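Local coordinates for protein adenine Deaminase (Enterococcus faecalis, PDB 2ICS) that catalyses, as a zinc-dependent amidohydrolase-superfamily deacetylase, the hydrolysis of acetyl-(R)-mandelate in vitro, though with very low efficiency, and binds adenine beside its two zinc ions, at residues A[5-10]-A[22-27]; A[219-224]-A[253-258]; A[244-249]-A[344-349]; A[328-333]-A[362-367]; A[337-342]-A[356-361]. All coordinates share one frame; numbering follows the deposited sequence.

Overall arrangement
Contacts 1 and 4 are buried, lie on the same side of the chain's centre and touch each other, their centres about 10 Å apart; both join antiparallel strands through backbone bonds with isoleucine and leucine packing beside them. Contact 5 uses the same hairpin as contact 4, strands 331-344 and 350-364, but at the surface, where glutamine, glutamate and arginine replace the aliphatic groups. Contacts 2 and 3 lie across the chain's centre from contacts 1 and 4. Contact 2 is buried, largely apolar packing, without a hydrogen bond between the segments; contact 3, partly buried and near the zinc site, is polar, linked by the S346 hydroxyl and two bridging waters. A probable hydrogen bond from F253 N to D345 OD2 links them.

Contact 1. Residues A[5-10]-A[22-27]; sequences YDLLIK and IAIKEK
The carbonyl oxygen of I24 is gripped by two successive backbone amides, D6 N at 2.7 Å and L7 N at 2.9 Å from I24 O. The first comes from nearly straight ahead of the carbonyl, the second tilted by 26° from its plane. With both residues facing I24, this is a classic beta bulge, at a corner in the chain. Beyond it the strands run antiparallel: I24 N bonds L7 O at 2.6 Å, and I9 and I22 form the next hydrogen-bonded pair. The hairpin belongs to the sheet of N-terminal strands that faces the 331-344/350-364 hairpin, together the small beta domain beside the TIM barrel, as in other amidohydrolases. On one face, A23 CB sits over the Y5 ring in a CH-pi contact, 3.5 Å from the ring centroid and 3° off its normal; Y5 CG, anti to the carbonyl carbon (chi1 -63°), brings the ring there. L8 adds its CD1 to the same methyl, 3.8 Å from A23 CB. The other face is aliphatic: L7 and I24 lie side by side, I9 CD1 approaches I24 CD1 at 4.2 Å, and L331 of strand 331-344 packs against I9, I22 and I24.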
# COMPACT_ATOMS: atom_id res chain seq x y z
N TYR A 5 21.81 -22.75 -8.37
CA TYR A 5 20.73 -21.80 -8.16
C TYR A 5 20.58 -21.08 -9.49
O TYR A 5 21.42 -21.25 -10.38
CB TYR A 5 21.10 -20.76 -7.09
CG TYR A 5 21.35 -21.31 -5.70
CD1 TYR A 5 20.35 -22.00 -5.01
CD2 TYR A 5 22.57 -21.11 -5.06
CE1 TYR A 5 20.57 -22.48 -3.71
CE2 TYR A 5 22.80 -21.57 -3.77
CZ TYR A 5 21.80 -22.26 -3.10
OH TYR A 5 22.03 -22.72 -1.82
N ASP A 6 19.53 -20.29 -9.64
CA ASP A 6 19.33 -19.54 -10.87
C ASP A 6 19.95 -18.16 -10.68
O ASP A 6 20.61 -17.64 -11.57
CB ASP A 6 17.83 -19.40 -11.18
CG ASP A 6 17.16 -20.73 -11.46
OD1 ASP A 6 17.66 -21.49 -12.31
OD2 ASP A 6 16.13 -21.02 -10.82
N LEU A 7 19.73 -17.58 -9.50
CA LEU A 7 20.26 -16.26 -9.21
C LEU A 7 20.83 -16.19 -7.81
O LEU A 7 20.31 -16.78 -6.87
CB LEU A 7 19.16 -15.20 -9.36
CG LEU A 7 19.62 -13.75 -9.19
CD1 LEU A 7 20.64 -13.41 -10.27
CD2 LEU A 7 18.42 -12.81 -9.29
N LEU A 8 21.92 -15.44 -7.68
CA LEU A 8 22.58 -15.29 -6.40
C LEU A 8 22.96 -13.82 -6.23
O LEU A 8 23.56 -13.22 -7.12
CB LEU A 8 23.82 -16.17 -6.35
CG LEU A 8 24.52 -16.36 -5.01
CD1 LEU A 8 23.53 -16.88 -3.98
CD2 LEU A 8 25.69 -17.33 -5.19
N ILE A 9 22.60 -13.25 -5.09
CA ILE A 9 22.89 -11.85 -4.80
C ILE A 9 23.84 -11.78 -3.61
O ILE A 9 23.51 -12.24 -2.51
CB ILE A 9 21.57 -11.10 -4.49
CG1 ILE A 9 20.60 -11.30 -5.66
CG2 ILE A 9 21.84 -9.63 -4.29
CD1 ILE A 9 19.16 -11.02 -5.31
N LYS A 10 25.01 -11.19 -3.83
CA LYS A 10 26.03 -11.10 -2.79
C LYS A 10 26.35 -9.69 -2.33
O LYS A 10 26.04 -8.71 -3.01
CB LYS A 10 27.33 -11.74 -3.29
CG LYS A 10 27.12 -12.94 -4.20
CD LYS A 10 27.22 -14.26 -3.46
CE LYS A 10 28.65 -14.54 -3.02
NZ LYS A 10 28.77 -15.89 -2.40
N ILE A 22 21.29 -13.67 -0.97
CA ILE A 22 20.08 -14.42 -1.29
C ILE A 22 20.28 -15.33 -2.50
O ILE A 22 20.83 -14.92 -3.52
CB ILE A 22 18.88 -13.47 -1.56
CG1 ILE A 22 18.59 -12.60 -0.33
CG2 ILE A 22 17.64 -14.27 -1.91
CD1 ILE A 22 19.55 -11.45 -0.14
N ALA A 23 19.81 -16.57 -2.38
CA ALA A 23 19.91 -17.55 -3.45
C ALA A 23 18.51 -17.77 -4.01
O ALA A 23 17.57 -18.03 -3.27
CB ALA A 23 20.48 -18.86 -2.92
N ILE A 24 18.37 -17.68 -5.33
CA ILE A 24 17.08 -17.83 -5.98
C ILE A 24 17.02 -18.94 -7.04
O ILE A 24 17.95 -19.11 -7.83
CB ILE A 24 16.66 -16.51 -6.66
CG1 ILE A 24 16.51 -15.41 -5.60
CG2 ILE A 24 15.37 -16.70 -7.45
CD1 ILE A 24 16.32 -14.02 -6.18
N LYS A 25 15.92 -19.68 -7.05
CA LYS A 25 15.71 -20.73 -8.04
C LYS A 25 14.22 -20.97 -8.23
O LYS A 25 13.48 -21.15 -7.26
CB LYS A 25 16.40 -22.03 -7.60
CG LYS A 25 15.72 -22.76 -6.46
CD LYS A 25 16.37 -24.12 -6.23
CE LYS A 25 15.62 -24.92 -5.16
NZ LYS A 25 16.21 -26.28 -4.99
N GLU A 26 13.79 -20.97 -9.49
CA GLU A 26 12.38 -21.19 -9.82
C GLU A 26 11.47 -20.10 -9.26
O GLU A 26 10.48 -20.39 -8.60
CB GLU A 26 11.92 -22.56 -9.31
CG GLU A 26 12.64 -23.73 -9.95
CD GLU A 26 12.62 -23.64 -11.47
OE1 GLU A 26 11.51 -23.57 -12.05
OE2 GLU A 26 13.71 -23.65 -12.08
N LYS A 27 11.82 -18.84 -9.53
CA LYS A 27 11.05 -17.70 -9.06
C LYS A 27 10.83 -17.68 -7.54
O LYS A 27 10.03 -16.90 -7.04
CB LYS A 27 9.68 -17.66 -9.76
CG LYS A 27 9.72 -17.22 -11.22
CD LYS A 27 10.24 -18.30 -12.15
CE LYS A 27 9.17 -19.35 -12.43
NZ LYS A 27 8.00 -18.76 -13.15

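Contact 2. Residues A[219-224]-A[253-258]; sequences GILDQA and FHVAET
L221 has the largest share of this contact, in which the short strand 221-222, half of a two-stranded antiparallel ribbon with 227-228, rests on the first turns of helix 253-261 in the TIM-barrel domain. Its CG stands anti to the backbone N (chi1 179°), and the two methyls spread over the helix surface. CD1 reaches T258 CG2 at 3.7 Å, whereas CD2 lies against the imidazole of H254, 3.6 Å from H254 CD2; the leucine crosses both side chains at about a right angle. V255, the second main contributor, stands between L221 and I220. Its CG2 meets L221 CD2 at 4.1 Å and its CG1 meets I220 CG1 at 3.9 Å. No hydrogen bond joins the two segments; the polar link is set just past the strand, H254 NE2 to D226 OD1, which fixes the far end of the ring. One face of that ring also carries T258 OG1, 3.5 Å above its plane and offset toward the rim. The same hydroxyl donates to H254 O at 2.8 Å, reaching it from the face of the carbonyl plane opposite to T258 N.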
# COMPACT_ATOMS: atom_id res chain seq x y z
N GLY A 219 -11.09 13.87 10.41
CA GLY A 219 -9.95 12.97 10.54
C GLY A 219 -9.73 12.57 11.99
O GLY A 219 -10.54 12.90 12.85
N ILE A 220 -8.62 11.89 12.28
CA ILE A 220 -8.34 11.43 13.65
C ILE A 220 -7.83 12.50 14.63
O ILE A 220 -7.81 12.27 15.84
CB ILE A 220 -7.32 10.27 13.65
CG1 ILE A 220 -5.95 10.76 13.21
CG2 ILE A 220 -7.81 9.15 12.75
CD1 ILE A 220 -4.86 9.71 13.35
N LEU A 221 -7.41 13.66 14.12
CA LEU A 221 -6.93 14.70 15.02
C LEU A 221 -8.05 15.67 15.40
O LEU A 221 -8.82 16.11 14.55
CB LEU A 221 -5.79 15.50 14.37
CG LEU A 221 -5.23 16.64 15.23
CD1 LEU A 221 -4.49 16.07 16.43
CD2 LEU A 221 -4.28 17.50 14.41
N ASP A 222 -8.16 15.97 16.69
CA ASP A 222 -9.17 16.91 17.16
C ASP A 222 -8.47 18.26 17.05
O ASP A 222 -7.60 18.59 17.86
CB ASP A 222 -9.54 16.64 18.62
CG ASP A 222 -10.75 17.45 19.08
OD1 ASP A 222 -10.80 18.67 18.80
OD2 ASP A 222 -11.65 16.87 19.73
N GLN A 223 -8.85 19.04 16.05
CA GLN A 223 -8.23 20.33 15.82
C GLN A 223 -8.41 21.32 16.97
O GLN A 223 -7.61 22.24 17.14
CB GLN A 223 -8.77 20.95 14.53
CG GLN A 223 -8.48 20.11 13.29
CD GLN A 223 -9.11 20.69 12.03
OE1 GLN A 223 -10.32 20.90 11.98
NE2 GLN A 223 -8.29 20.94 11.02
N ALA A 224 -9.45 21.11 17.78
CA ALA A 224 -9.74 21.99 18.90
C ALA A 224 -8.78 21.81 20.08
O ALA A 224 -8.38 22.79 20.71
CB ALA A 224 -11.18 21.78 19.37
N PHE A 253 1.26 16.21 7.59
CA PHE A 253 2.43 16.09 8.46
C PHE A 253 2.10 16.32 9.93
O PHE A 253 2.51 15.54 10.80
CB PHE A 253 3.52 17.10 8.07
CG PHE A 253 4.43 16.63 6.95
CD1 PHE A 253 5.22 15.50 7.11
CD2 PHE A 253 4.55 17.37 5.79
CE1 PHE A 253 6.12 15.11 6.11
CE2 PHE A 253 5.44 16.99 4.78
CZ PHE A 253 6.23 15.86 4.95
N HIS A 254 1.36 17.38 10.21
CA HIS A 254 1.01 17.69 11.59
C HIS A 254 0.29 16.54 12.27
O HIS A 254 0.56 16.21 13.43
CB HIS A 254 0.15 18.95 11.66
CG HIS A 254 -0.17 19.38 13.06
ND1 HIS A 254 0.81 19.78 13.95
CD2 HIS A 254 -1.33 19.39 13.75
CE1 HIS A 254 0.25 20.03 15.12
NE2 HIS A 254 -1.05 19.80 15.03
N VAL A 255 -0.63 15.91 11.55
CA VAL A 255 -1.39 14.80 12.10
C VAL A 255 -0.49 13.60 12.42
O VAL A 255 -0.59 13.00 13.49
CB VAL A 255 -2.50 14.37 11.12
CG1 VAL A 255 -3.24 13.15 11.67
CG2 VAL A 255 -3.48 15.53 10.92
N ALA A 256 0.40 13.26 11.48
CA ALA A 256 1.33 12.15 11.65
C ALA A 256 2.29 12.42 12.79
O ALA A 256 2.62 11.51 13.57
CB ALA A 256 2.11 11.91 10.35
N GLU A 257 2.76 13.66 12.89
CA GLU A 257 3.69 14.04 13.94
C GLU A 257 2.99 14.01 15.29
O GLU A 257 3.55 13.52 16.27
CB GLU A 257 4.25 15.44 13.67
CG GLU A 257 5.06 15.53 12.38
CD GLU A 257 5.40 16.95 11.98
OE1 GLU A 257 4.57 17.86 12.22
OE2 GLU A 257 6.49 17.16 11.41
N THR A 258 1.77 14.53 15.34
CA THR A 258 1.02 14.52 16.60
C THR A 258 0.80 13.09 17.04
O THR A 258 1.01 12.75 18.20
CB THR A 258 -0.34 15.22 16.44
OG1 THR A 258 -0.13 16.60 16.12
CG2 THR A 258 -1.13 15.12 17.74

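Contact 3. Residues A[244-249]-A[344-349]; sequences IGHGTD and TDSNGL
This is a polar loop-to-loop contact: the loop following strand 241-243 meets the connection between strands 331-344 and 350-364, close to the zinc site. S346 does most of the touching. Its OG, anti to the carbonyl carbon (chi1 -55°), is turned to G247 O and donates to it at 3.0 Å, from above the carbonyl plane, 45° out of it. The carbonyl has a second donor, H246 ND1, at 2.7 Å from G247 O; this one lies in the carbonyl plane, on a lone pair, and holds the ring's orientation. S346 OG also accepts from F251 N. The position fits the metal-dependent amidohydrolase barrel, whose loops at the strand ends surround the metals: G247 adjoins the zinc ligand D272, and G245 O bonds the ring of the zinc ligand H211. On the other segment, D345 to G348 forms a type I beta turn with an Asx turn, D345 OD1 taking N347 N at 2.9 Å and L349 N at 2.8 Å from opposite faces of the carboxylate. Two waters bridge D249 O to the N347 amide, one donating to OD1 at 2.7 Å, the other accepting from ND2 at 2.8 Å.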
# COMPACT_ATOMS: atom_id res chain seq x y z
N ILE A 244 -1.50 4.56 5.46
CA ILE A 244 -1.28 5.94 5.02
C ILE A 244 -2.11 6.40 3.82
O ILE A 244 -2.84 7.38 3.92
CB ILE A 244 0.22 6.19 4.70
CG1 ILE A 244 1.07 6.05 5.97
CG2 ILE A 244 0.41 7.61 4.13
CD1 ILE A 244 0.77 7.08 7.04
N GLY A 245 -1.98 5.72 2.68
CA GLY A 245 -2.72 6.12 1.49
C GLY A 245 -2.59 7.62 1.24
O GLY A 245 -3.59 8.31 1.08
N HIS A 246 -1.35 8.12 1.21
CA HIS A 246 -1.05 9.54 1.05
C HIS A 246 -2.02 10.31 0.16
O HIS A 246 -2.74 11.19 0.64
CB HIS A 246 0.37 9.74 0.52
CG HIS A 246 0.85 11.16 0.62
ND1 HIS A 246 0.21 12.21 -0.01
CD2 HIS A 246 1.89 11.71 1.30
CE1 HIS A 246 0.84 13.34 0.28
NE2 HIS A 246 1.86 13.06 1.07
N GLY A 247 -2.03 9.99 -1.13
CA GLY A 247 -2.94 10.65 -2.05
C GLY A 247 -2.77 12.16 -2.18
O GLY A 247 -1.92 12.78 -1.55
N THR A 248 -3.59 12.74 -3.04
CA THR A 248 -3.54 14.17 -3.28
C THR A 248 -4.00 14.97 -2.07
O THR A 248 -3.48 16.05 -1.82
CB THR A 248 -4.42 14.53 -4.50
OG1 THR A 248 -3.95 13.82 -5.65
CG2 THR A 248 -4.37 16.04 -4.78
N ASP A 249 -4.93 14.43 -1.29
CA ASP A 249 -5.43 15.16 -0.13
C ASP A 249 -5.56 14.37 1.16
O ASP A 249 -6.28 14.79 2.06
CB ASP A 249 -6.78 15.79 -0.46
CG ASP A 249 -6.66 16.97 -1.41
OD1 ASP A 249 -5.95 17.95 -1.07
OD2 ASP A 249 -7.29 16.92 -2.49
N THR A 344 6.46 17.90 0.53
CA THR A 344 5.18 18.58 0.71
C THR A 344 4.07 17.56 0.90
O THR A 344 4.00 16.57 0.17
CB THR A 344 4.84 19.43 -0.53
OG1 THR A 344 5.99 20.20 -0.90
CG2 THR A 344 3.68 20.37 -0.23
N ASP A 345 3.19 17.79 1.87
CA ASP A 345 2.10 16.85 2.08
C ASP A 345 0.88 17.25 1.26
O ASP A 345 0.97 18.12 0.40
CB ASP A 345 1.74 16.74 3.57
CG ASP A 345 1.24 18.05 4.16
OD1 ASP A 345 0.88 18.97 3.39
OD2 ASP A 345 1.19 18.14 5.40
N SER A 346 -0.25 16.62 1.55
CA SER A 346 -1.49 16.87 0.82
C SER A 346 -2.12 18.23 1.11
O SER A 346 -2.97 18.69 0.35
CB SER A 346 -2.52 15.78 1.14
OG SER A 346 -2.00 14.49 0.87
N ASN A 347 -1.71 18.86 2.20
CA ASN A 347 -2.27 20.15 2.58
C ASN A 347 -1.30 21.32 2.49
O ASN A 347 -1.54 22.38 3.08
CB ASN A 347 -2.86 20.05 3.98
CG ASN A 347 -3.98 19.03 4.07
OD1 ASN A 347 -3.97 18.14 4.93
ND2 ASN A 347 -4.97 19.15 3.19
N GLY A 348 -0.20 21.14 1.77
CA GLY A 348 0.76 22.22 1.62
C GLY A 348 1.79 22.39 2.72
O GLY A 348 2.60 23.32 2.64
N LEU A 349 1.77 21.55 3.74
CA LEU A 349 2.76 21.65 4.81
C LEU A 349 4.09 21.15 4.24
O LEU A 349 4.12 20.17 3.50
CB LEU A 349 2.37 20.78 6.01
CG LEU A 349 1.19 21.19 6.89
CD1 LEU A 349 -0.09 21.23 6.08
CD2 LEU A 349 1.07 20.19 8.03
O HOH W 1 -4.88 15.63 4.50
O HOH W 2 -7.06 17.45 2.47

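Contact 4. Residues A[328-333]-A[362-367]; sequences DADLTI and TIIGGQ
L331 and I363 exchange a pair of backbone hydrogen bonds, both 2.9 Å, L331 N to I363 O and I363 N to L331 O. They form the antiparallel hydrogen-bonded pair of a beta hairpin, strands 331-344 and 350-364; on its other side strand 331-344 lies antiparallel to 51-61. T332 and T362 follow as a non-hydrogen-bonded pair, with the hydroxyl of T332 held by G82 O and W56 N of neighbouring parts of the fold.

A second group of bonds ties the chain ahead of strand 331-344 to the type I' turn running from I364 to Q367. A329, the centre of an inverse gamma turn, accepts G366 N on a lone pair of its carbonyl, 2.9 Å from G366 N to A329 O. The D330 carboxylate takes the next amide back: G365 N to D330 OD1 is short, 2.7 Å, and nearly straight at 167°, the donor coming almost along the C-O axis of the acid. With CG beside its own backbone N (chi1 -66°), the aspartate presents OD1 to the turn, while OD2 forms a salt bridge with K320. Both carboxylate oxygens are thus engaged.

The apolar part lies on the face of L331 and I363, whose CB atoms are 4.3 Å apart. This face meets the four-stranded sheet that holds strands 5-13 and 19-25: I363 packs on L7 and I9, and A329 on I24. Alongside, I333 crosses I363 at a slant, and the two touch through their delta methyls, I333 CD1 to I363 CD1 at 4.2 Å.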
# COMPACT_ATOMS: atom_id res chain seq x y z
N ASP A 328 8.26 -16.09 -2.63
CA ASP A 328 8.51 -15.56 -3.96
C ASP A 328 9.76 -14.70 -3.98
O ASP A 328 10.04 -13.94 -3.04
CB ASP A 328 7.30 -14.75 -4.45
CG ASP A 328 6.09 -15.63 -4.73
OD1 ASP A 328 6.25 -16.87 -4.77
OD2 ASP A 328 4.98 -15.09 -4.92
N ALA A 329 10.53 -14.83 -5.06
CA ALA A 329 11.76 -14.08 -5.20
C ALA A 329 11.53 -12.64 -5.68
O ALA A 329 11.79 -12.30 -6.84
CB ALA A 329 12.71 -14.81 -6.16
N ASP A 330 11.02 -11.82 -4.77
CA ASP A 330 10.80 -10.40 -5.05
C ASP A 330 11.68 -9.65 -4.07
O ASP A 330 11.60 -9.87 -2.86
CB ASP A 330 9.34 -10.00 -4.81
CG ASP A 330 8.38 -10.66 -5.77
OD1 ASP A 330 8.81 -11.15 -6.84
OD2 ASP A 330 7.17 -10.69 -5.46
N LEU A 331 12.54 -8.78 -4.58
CA LEU A 331 13.44 -8.02 -3.73
C LEU A 331 13.65 -6.61 -4.24
O LEU A 331 13.52 -6.34 -5.43
CB LEU A 331 14.82 -8.69 -3.65
CG LEU A 331 14.97 -10.10 -3.08
CD1 LEU A 331 14.46 -11.14 -4.07
CD2 LEU A 331 16.45 -10.34 -2.80
N THR A 332 13.99 -5.71 -3.33
CA THR A 332 14.26 -4.34 -3.70
C THR A 332 15.65 -4.07 -3.16
O THR A 332 15.95 -4.36 -1.99
CB THR A 332 13.24 -3.37 -3.07
OG1 THR A 332 11.92 -3.71 -3.52
CG2 THR A 332 13.55 -1.94 -3.49
N ILE A 333 16.51 -3.56 -4.03
CA ILE A 333 17.89 -3.25 -3.69
C ILE A 333 17.99 -1.74 -3.78
O ILE A 333 17.64 -1.14 -4.80
CB ILE A 333 18.84 -3.96 -4.67
CG1 ILE A 333 18.53 -5.47 -4.65
CG2 ILE A 333 20.29 -3.71 -4.29
CD1 ILE A 333 19.40 -6.30 -5.57
N THR A 362 15.68 -3.87 -8.90
CA THR A 362 14.43 -4.45 -8.46
C THR A 362 14.29 -5.83 -9.07
O THR A 362 14.37 -6.00 -10.28
CB THR A 362 13.23 -3.57 -8.87
OG1 THR A 362 13.42 -2.24 -8.36
CG2 THR A 362 11.93 -4.13 -8.31
N ILE A 363 14.08 -6.83 -8.21
CA ILE A 363 13.94 -8.20 -8.67
C ILE A 363 12.50 -8.64 -8.47
O ILE A 363 11.93 -8.45 -7.40
CB ILE A 363 14.86 -9.15 -7.89
CG1 ILE A 363 16.31 -8.68 -8.04
CG2 ILE A 363 14.70 -10.57 -8.40
CD1 ILE A 363 17.29 -9.50 -7.27
N ILE A 364 11.93 -9.23 -9.52
CA ILE A 364 10.55 -9.69 -9.48
C ILE A 364 10.47 -11.11 -10.00
O ILE A 364 10.85 -11.39 -11.14
CB ILE A 364 9.65 -8.80 -10.36
CG1 ILE A 364 9.77 -7.34 -9.91
CG2 ILE A 364 8.21 -9.29 -10.29
CD1 ILE A 364 8.85 -6.37 -10.67
N GLY A 365 9.97 -12.01 -9.16
CA GLY A 365 9.84 -13.40 -9.53
C GLY A 365 11.15 -13.97 -10.02
O GLY A 365 11.17 -14.86 -10.86
N GLY A 366 12.26 -13.44 -9.50
CA GLY A 366 13.56 -13.92 -9.91
C GLY A 366 14.17 -13.17 -11.07
O GLY A 366 15.34 -13.37 -11.40
N GLN A 367 13.39 -12.30 -11.71
CA GLN A 367 13.89 -11.51 -12.83
C GLN A 367 14.47 -10.20 -12.31
O GLN A 367 13.92 -9.60 -11.39
CB GLN A 367 12.76 -11.21 -13.83
CG GLN A 367 12.14 -12.44 -14.47
CD GLN A 367 13.17 -13.32 -15.16
OE1 GLN A 367 13.91 -12.87 -16.04
NE2 GLN A 367 13.21 -14.59 -14.77

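Contact 5. Residues A[337-342]-A[356-361]; sequences QAEEKT and QIRPIK
Q356 is the buried, tightly held residue of this contact, which takes in one rung, Q337-Q356, of the hairpin of strands 331-344 and 350-364; from there 338-342 and 357-361 lead to opposite ends of the ladder. Q337 and Q356 form an antiparallel hydrogen-bonded pair, Q337 N to Q356 O and Q356 N to Q337 O both at 2.9 Å. The extended side chain of Q356, its CG beside the backbone N (chi1 -68°), runs along the face of the neighbouring strand toward E339 and K341. Its NE2 donates to E339 O at 3.0 Å, with the acceptor near the amide plane but the donor standing well above the carbonyl plane of E339. K341 covers the amide with its aliphatic part, CB lying 3.6 Å from Q356 NE2 and CD at 3.9 Å from Q356 CD. The lysine stretches on in a fully extended chain, and its NZ forms a salt bridge with E291 of helix 286-296.

The solvent side is looser and charged. E339 and R358 make a long salt bridge, E339 OE2 to R358 NH2 at 3.5 Å; the carboxylate oxygen sits at the edge of the guanidinium, the two planes 86° apart. Q337 NE2 lies over one face of that guanidinium without a hydrogen bond to it. What steadies the arginine is within its own strand: R358 NH2 donates to Q356 OE1 at 2.8 Å, the oxygen lying 8° from the guanidinium plane.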
# COMPACT_ATOMS: atom_id res chain seq x y z
N GLN A 337 20.86 7.77 1.51
CA GLN A 337 21.90 8.78 1.58
C GLN A 337 21.49 10.10 2.22
O GLN A 337 20.34 10.53 2.13
CB GLN A 337 22.45 9.04 0.17
CG GLN A 337 23.19 7.83 -0.39
CD GLN A 337 23.54 7.98 -1.86
OE1 GLN A 337 24.24 7.14 -2.43
NE2 GLN A 337 23.05 9.04 -2.49
N ALA A 338 22.45 10.73 2.88
CA ALA A 338 22.22 12.00 3.54
C ALA A 338 22.24 13.12 2.50
O ALA A 338 23.28 13.44 1.93
CB ALA A 338 23.29 12.24 4.59
N GLU A 339 21.07 13.70 2.25
CA GLU A 339 20.94 14.78 1.29
C GLU A 339 19.59 15.45 1.50
O GLU A 339 18.55 14.78 1.49
CB GLU A 339 21.06 14.24 -0.13
CG GLU A 339 21.20 15.33 -1.19
CD GLU A 339 21.58 14.77 -2.55
OE1 GLU A 339 22.58 14.03 -2.64
OE2 GLU A 339 20.87 15.08 -3.54
N GLU A 340 19.61 16.76 1.71
CA GLU A 340 18.38 17.49 1.93
C GLU A 340 17.44 17.42 0.74
O GLU A 340 17.87 17.32 -0.41
CB GLU A 340 18.69 18.94 2.30
CG GLU A 340 19.31 19.07 3.68
CD GLU A 340 19.43 20.50 4.16
OE1 GLU A 340 19.75 20.70 5.35
OE2 GLU A 340 19.21 21.43 3.35
N LYS A 341 16.14 17.47 1.03
CA LYS A 341 15.10 17.40 0.01
C LYS A 341 13.83 17.98 0.61
O LYS A 341 13.51 17.72 1.77
CB LYS A 341 14.88 15.94 -0.37
CG LYS A 341 13.79 15.68 -1.40
CD LYS A 341 13.61 14.17 -1.57
CE LYS A 341 12.58 13.82 -2.62
NZ LYS A 341 12.40 12.34 -2.74
N THR A 342 13.11 18.77 -0.18
CA THR A 342 11.86 19.37 0.29
C THR A 342 10.72 18.39 0.08
O THR A 342 10.61 17.77 -0.98
CB THR A 342 11.54 20.67 -0.45
OG1 THR A 342 12.55 21.65 -0.16
CG2 THR A 342 10.19 21.21 -0.01
N GLN A 356 17.46 10.35 1.99
CA GLN A 356 16.73 9.89 0.82
C GLN A 356 16.96 8.41 0.54
O GLN A 356 18.10 7.94 0.60
CB GLN A 356 17.14 10.70 -0.41
CG GLN A 356 16.72 12.16 -0.40
CD GLN A 356 17.28 12.93 -1.59
OE1 GLN A 356 17.19 12.48 -2.73
NE2 GLN A 356 17.85 14.10 -1.33
N ILE A 357 15.89 7.68 0.25
CA ILE A 357 16.01 6.26 -0.06
C ILE A 357 15.80 6.11 -1.56
O ILE A 357 14.87 6.70 -2.12
CB ILE A 357 14.99 5.42 0.76
CG1 ILE A 357 15.20 3.93 0.46
CG2 ILE A 357 13.56 5.86 0.45
CD1 ILE A 357 14.49 3.00 1.44
N ARG A 358 16.66 5.33 -2.22
CA ARG A 358 16.58 5.15 -3.66
C ARG A 358 16.83 3.73 -4.16
O ARG A 358 17.89 3.17 -3.93
CB ARG A 358 17.60 6.06 -4.36
CG ARG A 358 17.52 7.52 -3.96
CD ARG A 358 18.73 8.28 -4.47
NE ARG A 358 18.73 9.67 -4.03
CZ ARG A 358 19.70 10.54 -4.30
NH1 ARG A 358 20.75 10.16 -5.01
NH2 ARG A 358 19.61 11.79 -3.86
N PRO A 359 15.86 3.15 -4.86
CA PRO A 359 16.04 1.79 -5.37
C PRO A 359 16.98 1.83 -6.58
O PRO A 359 16.87 2.72 -7.42
CB PRO A 359 14.62 1.38 -5.77
CG PRO A 359 14.04 2.67 -6.25
CD PRO A 359 14.51 3.65 -5.19
N ILE A 360 17.92 0.89 -6.65
CA ILE A 360 18.84 0.86 -7.78
C ILE A 360 18.63 -0.40 -8.60
O ILE A 360 18.99 -0.46 -9.77
CB ILE A 360 20.31 0.94 -7.32
CG1 ILE A 360 20.65 -0.25 -6.43
CG2 ILE A 360 20.55 2.26 -6.58
CD1 ILE A 360 22.12 -0.28 -6.01
N LYS A 361 18.06 -1.42 -7.97
CA LYS A 361 17.77 -2.69 -8.63
C LYS A 361 16.49 -3.26 -8.05
O LYS A 361 16.23 -3.14 -6.85
CB LYS A 361 18.90 -3.71 -8.45
CG LYS A 361 20.04 -3.56 -9.44
CD LYS A 361 20.97 -4.76 -9.39
CE LYS A 361 22.03 -4.69 -10.48
NZ LYS A 361 22.87 -3.47 -10.38